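Local coordinates for hypothetical protein (Geobacillus stearothermophilus, PDB 1SFS) that is of unknown function but has a glycoside hydrolase-like domain and is possibly a bacterial lysozyme, at residues G116-L122 / L235-Y240; A178-I183 / S209-V214. All blocks are in the same frame, centred on the assembly; numbering follows the deposited sequence. Where two conformers were deposited one is given.

How the interactions relate
Interaction 2 is nested along the chain inside the loop closed by interaction 1. The two also touch: L122 packs on V182, L235 on V214, and F238 on W213. Strands 122-126, 182-185 and 211-218 begin in this region; 235-240 is the tail after the last strand. Both contacts run from core to surface. Interaction 2 joins two parallel strands, mostly by backbone bonds and one asparagine amide. V182, I183 and W213 are buried, S209 exposed. Interaction 1 brings the C-terminal tail against a loop. L122, L235 and L239 are buried, N120 and D237 exposed, and its outer part relies on a lysine, waters and a proline over a tyrosine ring. R151 serves both, by cation-pi with F238 and packing on N211.

Interaction 1. Residues G116-L122 / L235-Y240; sequences GIPKNKL and LLDFLY
K121 runs its side chain along the backbone of the C-terminal tail. K121 CB starts 3.6 Å from F238 O. The chain bends at chi2 (-61°), which keeps it beside the tail and brings K121 CD to 3.5 Å from the same F238 O. CE passes on to L239 O. K121 NZ then donates to L239 O at 2.9 Å, coming from above the carbonyl plane and not along a lone pair. A weak bond from NZ to D237 O and a water shared with that oxygen complete the grip. L239 O has a second lysine donor in K84. This loop links helix 98-114, closed by a Schellman motif at G116, to strand 122-126. The strand starts at L122, and the glycoside hydrolase-like family is consistent with a TIM-type barrel. L122 N gives F238 O a straight bond of 2.9 Å (164°), in the carbonyl plane. L122 CD1 wedges against both F238 CB and L235 CD1, 3.6 Å from the latter. Nearer the terminus, P118 CD sits 3.4 Å above the centre of the Y240 ring, a CH-pi contact over its face. The Y240 carboxylate forms a salt bridge with R79.

Interaction 2. Residues A178-I183 / S209-V214; sequences AVQAVI and SANVWV
A181 O is gripped by two donors. N211 ND2 donates to A181 O at 2.9 Å, nearly straight (163°), with the oxygen nearly in the N211 amide plane. A water donates to A181 O at 2.8 Å and accepts from N211 N. The amide gets there because CG stands beside the backbone N, opposite the carbonyl carbon (chi1 -58°). It thus faces the end of helix 176-180, where ND2 makes a weak bond to V179 O. A leucine here would probably leave A181 O without its side-chain donor and remove the direct side-chain tie between the helix end and strand 211-218. The parallel strands then pair: I183 N donates to N211 O at 2.8 Å. I183 O takes W213 N at 3.1 Å and, weakly, V214 N, which is consistent with a beta bulge at W213. On one side of the sheet, V182 CG2 lies 3.8 Å above the W213 ring plane, toward its rim. I183 points to the other side, with I183 CD1 against A210 CB at 3.9 Å. Y167 covers I183 and A210 there. The carbonyls at the helix end carry partial negative charge, so they would probably favour the N-H side of the N211 amide.

Interaction 1. Residues G116-L122 / L235-Y240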
ATOM      1  N   GLY A 116       7.695  -7.289 -13.691  1.00 14.77           N
ATOM      2  CA  GLY A 116       9.095  -6.963 -13.610  1.00 15.54           C
ATOM      3  C   GLY A 116       9.475  -6.163 -12.372  1.00 15.95           C
ATOM      4  O   GLY A 116      10.507  -5.505 -12.359  1.00 17.03           O
ATOM      5  N   ILE A 117       8.689  -6.244 -11.298  1.00 13.92           N
ATOM      6  CA  ILE A 117       9.065  -5.564 -10.058  1.00 12.86           C
ATOM      7  C   ILE A 117      10.189  -6.339  -9.423  1.00 12.16           C
ATOM      8  O   ILE A 117      10.036  -7.572  -9.240  1.00 14.14           O
ATOM      9  CB  ILE A 117       7.889  -5.420  -9.092  1.00 14.21           C
ATOM     10  CG1 ILE A 117       6.759  -4.685  -9.790  1.00 16.69           C
ATOM     11  CG2 ILE A 117       8.367  -4.773  -7.801  1.00 14.05           C
ATOM     12  CD1 ILE A 117       5.519  -4.477  -8.973  1.00 18.77           C
ATOM     13  N   PRO A 118      11.336  -5.755  -9.126  1.00 13.55           N
ATOM     14  CA  PRO A 118      12.461  -6.513  -8.570  1.00 15.96           C
ATOM     15  C   PRO A 118      12.215  -7.005  -7.140  1.00 13.78           C
ATOM     16  O   PRO A 118      11.319  -6.542  -6.454  1.00 14.11           O
ATOM     17  CB  PRO A 118      13.606  -5.481  -8.569  1.00 19.32           C
ATOM     18  CG  PRO A 118      13.115  -4.222  -9.059  1.00 18.26           C
ATOM     19  CD  PRO A 118      11.656  -4.320  -9.356  1.00 14.85           C
ATOM     20  N   LYS A 119      13.066  -7.934  -6.730  1.00 18.78           N
ATOM     21  CA  LYS A 119      13.061  -8.411  -5.338  1.00 19.94           C
ATOM     22  C   LYS A 119      13.441  -7.312  -4.347  1.00 15.51           C
ATOM     23  O   LYS A 119      13.947  -6.226  -4.699  1.00 17.05           O
ATOM     24  CB  LYS A 119      14.002  -9.648  -5.221  1.00 26.97           C
ATOM     25  CG  LYS A 119      13.320 -10.858  -5.874  1.00 32.84           C
ATOM     26  CD  LYS A 119      14.090 -12.123  -5.531  1.00 36.23           C
ATOM     27  CE  LYS A 119      13.691 -13.264  -6.429  1.00 38.59           C
ATOM     28  NZ  LYS A 119      14.098 -14.627  -5.969  1.00 49.75           N
ATOM     29  N   ASN A 120      13.194  -7.612  -3.080  0.53 14.98           N
ATOM     30  CA  ASN A 120      13.328  -6.814  -1.884  0.53 14.52           C
ATOM     31  C   ASN A 120      12.571  -5.491  -2.020  0.53 12.25           C
ATOM     32  O   ASN A 120      12.989  -4.430  -1.560  0.53 15.34           O
ATOM     33  CB  ASN A 120      14.789  -6.596  -1.453  0.53 19.12           C
ATOM     34  CG  ASN A 120      15.541  -7.895  -1.268  0.53 19.57           C
ATOM     35  OD1 ASN A 120      15.086  -8.880  -0.683  0.53 26.50           O
ATOM     36  ND2 ASN A 120      16.756  -7.912  -1.776  0.53 26.70           N
ATOM     37  N   LYS A 121      11.416  -5.566  -2.635  1.00 10.93           N
ATOM     38  CA  LYS A 121      10.420  -4.509  -2.761  1.00 10.10           C
ATOM     39  C   LYS A 121       9.146  -4.913  -2.045  1.00  8.66           C
ATOM     40  O   LYS A 121       8.800  -6.097  -1.986  1.00  9.55           O
ATOM     41  CB  LYS A 121      10.160  -4.183  -4.203  1.00 11.17           C
ATOM     42  CG  LYS A 121      11.346  -3.748  -5.025  1.00 12.75           C
ATOM     43  CD  LYS A 121      12.005  -2.496  -4.517  1.00 12.94           C
ATOM     44  CE  LYS A 121      13.182  -2.105  -5.409  1.00 16.59           C
ATOM     45  NZ  LYS A 121      13.858  -0.917  -4.792  1.00 19.41           N
ATOM     46  N   LEU A 122       8.453  -3.928  -1.481  1.00  8.03           N
ATOM     47  CA  LEU A 122       7.179  -4.134  -0.809  1.00  7.50           C
ATOM     48  C   LEU A 122       6.029  -4.401  -1.752  1.00  7.64           C
ATOM     49  O   LEU A 122       5.908  -3.747  -2.799  1.00  8.59           O
ATOM     50  CB  LEU A 122       6.847  -2.879   0.002  1.00  7.91           C
ATOM     51  CG  LEU A 122       7.579  -2.746   1.331  1.00  8.26           C
ATOM     52  CD1 LEU A 122       7.648  -1.320   1.793  1.00  9.11           C
ATOM     53  CD2 LEU A 122       6.914  -3.624   2.382  1.00  8.89           C
ATOM     54  N   LEU A 235      10.660   4.163   3.474  1.00 12.84           N
ATOM     55  CA  LEU A 235       9.839   3.460   2.495  1.00 12.80           C
ATOM     56  C   LEU A 235      10.516   3.372   1.157  1.00 11.92           C
ATOM     57  O   LEU A 235      10.374   2.376   0.426  1.00 11.69           O
ATOM     58  CB  LEU A 235       8.510   4.172   2.381  1.00 11.85           C
ATOM     59  CG  LEU A 235       7.514   3.555   1.406  1.00 13.05           C
ATOM     60  CD1 LEU A 235       6.962   2.254   1.949  1.00 16.21           C
ATOM     61  CD2 LEU A 235       6.381   4.552   1.104  1.00 13.62           C
ATOM     62  N   LEU A 236      11.199   4.438   0.746  1.00 13.75           N
ATOM     63  CA  LEU A 236      11.530   4.570  -0.677  1.00 13.58           C
ATOM     64  C   LEU A 236      12.472   3.521  -1.177  1.00 12.78           C
ATOM     65  O   LEU A 236      12.357   3.099  -2.322  1.00 13.47           O
ATOM     66  CB  LEU A 236      12.068   5.969  -0.922  1.00 17.43           C
ATOM     67  CG  LEU A 236      11.126   7.152  -0.731  1.00 21.28           C
ATOM     68  CD1 LEU A 236      11.862   8.459  -0.993  1.00 26.89           C
ATOM     69  CD2 LEU A 236       9.869   6.943  -1.573  1.00 24.70           C
ATOM     70  N   ASP A 237      13.373   3.048  -0.347  0.58 13.89           N
ATOM     71  CA  ASP A 237      14.301   1.985  -0.750  0.58 14.23           C
ATOM     72  C   ASP A 237      13.626   0.661  -0.986  0.58 13.32           C
ATOM     73  O   ASP A 237      14.265  -0.234  -1.537  0.58 16.75           O
ATOM     74  CB  ASP A 237      15.381   1.801   0.330  0.58 19.61           C
ATOM     75  CG  ASP A 237      16.490   2.811   0.082  0.58 23.66           C
ATOM     76  OD1 ASP A 237      16.432   3.540  -0.915  0.58 28.34           O
ATOM     77  OD2 ASP A 237      17.395   2.837   0.936  0.58 28.73           O
ATOM     78  N   PHE A 238      12.366   0.527  -0.592  1.00 10.11           N
ATOM     79  CA  PHE A 238      11.585  -0.673  -0.815  1.00 10.34           C
ATOM     80  C   PHE A 238      10.551  -0.504  -1.900  1.00  9.65           C
ATOM     81  O   PHE A 238       9.697  -1.379  -2.064  1.00 10.27           O
ATOM     82  CB  PHE A 238      10.991  -1.144   0.517  1.00 11.08           C
ATOM     83  CG  PHE A 238      12.069  -1.561   1.484  1.00 11.64           C
ATOM     84  CD1 PHE A 238      12.535  -0.675   2.427  1.00 13.26           C
ATOM     85  CD2 PHE A 238      12.642  -2.805   1.402  1.00 14.01           C
ATOM     86  CE1 PHE A 238      13.540  -1.049   3.293  1.00 16.15           C
ATOM     87  CE2 PHE A 238      13.627  -3.203   2.258  1.00 15.97           C
ATOM     88  CZ  PHE A 238      14.082  -2.305   3.190  1.00 17.23           C
ATOM     89  N   LEU A 239      10.626   0.585  -2.647  1.00 10.70           N
ATOM     90  CA  LEU A 239       9.771   0.828  -3.805  1.00 11.54           C
ATOM     91  C   LEU A 239      10.578   0.834  -5.084  1.00 13.05           C
ATOM     92  O   LEU A 239      11.788   1.056  -5.027  1.00 13.88           O
ATOM     93  CB  LEU A 239       9.012   2.154  -3.668  1.00 12.20           C
ATOM     94  CG  LEU A 239       8.171   2.327  -2.407  1.00 12.01           C
ATOM     95  CD1 LEU A 239       7.361   3.617  -2.475  1.00 14.46           C
ATOM     96  CD2 LEU A 239       7.226   1.210  -2.096  1.00 13.69           C
ATOM     97  N   TYR A 240       9.957   0.615  -6.229  1.00 16.92           N
ATOM     98  CA  TYR A 240      10.655   0.533  -7.518  1.00 16.78           C
ATOM     99  C   TYR A 240      10.489   1.825  -8.322  1.00 14.62           C
ATOM    100  O   TYR A 240       9.330   2.176  -8.492  1.00 16.09           O
ATOM    101  CB  TYR A 240      10.041  -0.643  -8.262  1.00 20.95           C
ATOM    102  CG  TYR A 240      10.598  -0.940  -9.609  1.00 22.07           C
ATOM    103  CD1 TYR A 240      11.967  -0.846  -9.800  1.00 23.37           C
ATOM    104  CD2 TYR A 240       9.767  -1.368 -10.618  1.00 24.99           C
ATOM    105  CE1 TYR A 240      12.419  -1.173 -11.081  1.00 27.48           C
ATOM    106  CE2 TYR A 240      10.244  -1.693 -11.879  1.00 28.56           C
ATOM    107  CZ  TYR A 240      11.594  -1.580 -12.093  1.00 28.07           C
ATOM    108  OH  TYR A 240      12.109  -1.889 -13.351  1.00 38.12           O
ATOM    109  OXT TYR A 240      11.490   2.446  -8.837  1.00 18.26           O
TER
HETATM  110  O   HOH W   1      15.203  -2.819  -0.989  0.53 21.27           O
HETATM  111  O   HOH W   2      15.488  -2.387  -3.373  0.50 28.15           O
HETATM  112  O   HOH W   3       7.551  -1.965  -4.009  1.00 14.79           O

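Interaction 2. Residues A178-I183 / S209-V214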
ATOM      1  N   ALA A 178       6.212  -8.164  12.975  1.00  8.02           N
ATOM      2  CA  ALA A 178       6.551  -6.782  13.253  1.00  8.63           C
ATOM      3  C   ALA A 178       7.857  -6.403  12.589  1.00  9.17           C
ATOM      4  O   ALA A 178       8.029  -5.236  12.214  1.00 11.78           O
ATOM      5  CB  ALA A 178       6.639  -6.528  14.729  1.00 10.09           C
ATOM      6  N   VAL A 179       8.823  -7.315  12.471  1.00  8.94           N
ATOM      7  CA  VAL A 179      10.085  -7.017  11.836  1.00 10.01           C
ATOM      8  C   VAL A 179       9.884  -6.789  10.344  1.00  9.30           C
ATOM      9  O   VAL A 179      10.401  -5.837   9.760  1.00 11.37           O
ATOM     10  CB  VAL A 179      11.105  -8.140  12.095  1.00 11.64           C
ATOM     11  CG1 VAL A 179      12.411  -7.873  11.361  1.00 14.36           C
ATOM     12  CG2 VAL A 179      11.352  -8.301  13.596  1.00 13.94           C
ATOM     13  N   GLN A 180       9.194  -7.699   9.703  1.00  8.41           N
ATOM     14  CA  GLN A 180       9.096  -7.720   8.235  1.00  8.80           C
ATOM     15  C   GLN A 180       8.013  -6.828   7.711  1.00  7.97           C
ATOM     16  O   GLN A 180       8.175  -6.215   6.649  1.00  9.63           O
ATOM     17  CB  GLN A 180       8.860  -9.155   7.723  1.00  8.99           C
ATOM     18  CG  GLN A 180       9.958 -10.176   8.111  1.00 10.93           C
ATOM     19  CD  GLN A 180      11.343  -9.867   7.660  1.00 13.19           C
ATOM     20  OE1 GLN A 180      11.491  -9.342   6.570  1.00 16.10           O
ATOM     21  NE2 GLN A 180      12.336 -10.235   8.432  1.00 17.27           N
ATOM     22  N   ALA A 181       6.832  -6.790   8.313  1.00  8.02           N
ATOM     23  CA  ALA A 181       5.720  -6.059   7.728  1.00  7.75           C
ATOM     24  C   ALA A 181       5.914  -4.559   7.834  1.00  7.23           C
ATOM     25  O   ALA A 181       6.419  -4.030   8.833  1.00  8.17           O
ATOM     26  CB  ALA A 181       4.397  -6.433   8.367  1.00  9.22           C
ATOM     27  N   VAL A 182       5.440  -3.856   6.815  1.00  6.64           N
ATOM     28  CA  VAL A 182       5.327  -2.410   6.794  1.00  6.77           C
ATOM     29  C   VAL A 182       3.866  -2.041   6.647  1.00  6.46           C
ATOM     30  O   VAL A 182       3.187  -2.591   5.778  1.00  7.46           O
ATOM     31  CB  VAL A 182       6.186  -1.803   5.677  1.00  7.36           C
ATOM     32  CG1 VAL A 182       5.992  -0.314   5.577  1.00  7.97           C
ATOM     33  CG2 VAL A 182       7.642  -2.159   5.886  1.00  8.84           C
ATOM     34  N   ILE A 183       3.388  -1.137   7.498  1.00  6.35           N
ATOM     35  CA  ILE A 183       2.010  -0.700   7.463  1.00  6.65           C
ATOM     36  C   ILE A 183       1.882   0.657   6.756  1.00  6.53           C
ATOM     37  O   ILE A 183       2.639   1.584   7.015  1.00  7.23           O
ATOM     38  CB  ILE A 183       1.402  -0.644   8.885  1.00  7.06           C
ATOM     39  CG1 ILE A 183       1.344  -2.054   9.491  1.00  8.90           C
ATOM     40  CG2 ILE A 183       0.029   0.003   8.893  1.00  8.60           C
ATOM     41  CD1 ILE A 183       0.862  -2.093  10.925  1.00  9.23           C
ATOM     42  N   SER A 209       4.184  -3.269  18.293  0.71 10.94           N
ATOM     43  CA  SER A 209       5.306  -2.951  17.434  0.71 10.53           C
ATOM     44  C   SER A 209       4.915  -2.970  15.965  0.71  9.18           C
ATOM     45  O   SER A 209       4.340  -3.955  15.479  0.71  8.99           O
ATOM     46  CB  SER A 209       6.387  -4.040  17.608  0.71 13.37           C
ATOM     47  OG  SER A 209       7.541  -3.694  16.845  0.71 17.83           O
ATOM     48  N   ALA A 210       5.289  -1.913  15.247  1.00  9.84           N
ATOM     49  CA  ALA A 210       5.016  -1.836  13.829  1.00  8.98           C
ATOM     50  C   ALA A 210       5.935  -0.827  13.157  1.00  9.74           C
ATOM     51  O   ALA A 210       6.449   0.080  13.756  1.00 12.83           O
ATOM     52  CB  ALA A 210       3.604  -1.426  13.591  1.00 10.39           C
ATOM     53  N   ASN A 211       6.065  -1.023  11.839  1.00  8.47           N
ATOM     54  CA  ASN A 211       6.745  -0.097  10.945  1.00  8.38           C
ATOM     55  C   ASN A 211       5.670   0.667  10.162  1.00  7.83           C
ATOM     56  O   ASN A 211       5.282   0.237   9.074  1.00  8.26           O
ATOM     57  CB  ASN A 211       7.655  -0.849   9.988  1.00  8.69           C
ATOM     58  CG  ASN A 211       8.692  -1.678  10.656  1.00 11.12           C
ATOM     59  OD1 ASN A 211       9.445  -1.171  11.458  1.00 13.92           O
ATOM     60  ND2 ASN A 211       8.692  -2.983  10.372  1.00 12.23           N
ATOM     61  N   VAL A 212       5.162   1.748  10.704  1.00  8.40           N
ATOM     62  CA  VAL A 212       4.077   2.502  10.063  1.00  8.38           C
ATOM     63  C   VAL A 212       4.718   3.592   9.216  1.00  8.77           C
ATOM     64  O   VAL A 212       5.014   4.699   9.681  1.00 11.18           O
ATOM     65  CB  VAL A 212       3.046   3.049  11.055  1.00  9.37           C
ATOM     66  CG1 VAL A 212       1.936   3.705  10.286  1.00 11.63           C
ATOM     67  CG2 VAL A 212       2.545   1.974  11.974  1.00 11.98           C
ATOM     68  N   TRP A 213       5.014   3.253   7.970  1.00  7.62           N
ATOM     69  CA  TRP A 213       5.830   4.054   7.089  1.00  8.07           C
ATOM     70  C   TRP A 213       5.081   4.771   6.005  1.00  7.61           C
ATOM     71  O   TRP A 213       5.688   5.505   5.239  1.00  8.94           O
ATOM     72  CB  TRP A 213       6.953   3.221   6.456  1.00  8.93           C
ATOM     73  CG  TRP A 213       7.994   2.750   7.427  1.00  9.94           C
ATOM     74  CD1 TRP A 213       8.110   3.011   8.751  1.00 11.32           C
ATOM     75  CD2 TRP A 213       9.087   1.887   7.045  1.00 12.77           C
ATOM     76  NE1 TRP A 213       9.254   2.357   9.236  1.00 14.77           N
ATOM     77  CE2 TRP A 213       9.844   1.667   8.214  1.00 15.15           C
ATOM     78  CE3 TRP A 213       9.459   1.300   5.826  1.00 14.49           C
ATOM     79  CZ2 TRP A 213      10.975   0.865   8.195  1.00 18.62           C
ATOM     80  CZ3 TRP A 213      10.597   0.500   5.810  1.00 17.47           C
ATOM     81  CH2 TRP A 213      11.285   0.327   6.976  1.00 20.38           C
ATOM     82  N   VAL A 214       3.787   4.569   5.883  1.00  7.33           N
ATOM     83  CA  VAL A 214       2.953   5.271   4.920  1.00  7.72           C
ATOM     84  C   VAL A 214       1.673   5.680   5.611  1.00  6.91           C
ATOM     85  O   VAL A 214       1.168   4.935   6.453  1.00  7.71           O
ATOM     86  CB  VAL A 214       2.637   4.455   3.644  1.00  8.43           C
ATOM     87  CG1 VAL A 214       2.430   5.387   2.461  1.00  9.82           C
ATOM     88  CG2 VAL A 214       3.684   3.387   3.359  1.00 11.58           C
TER
HETATM   89  O   HOH W   4       8.239  -3.087  14.076  1.00 21.44           O
HETATM   90  O   HOH W   5       4.637  -3.310  10.843  1.00 10.03           O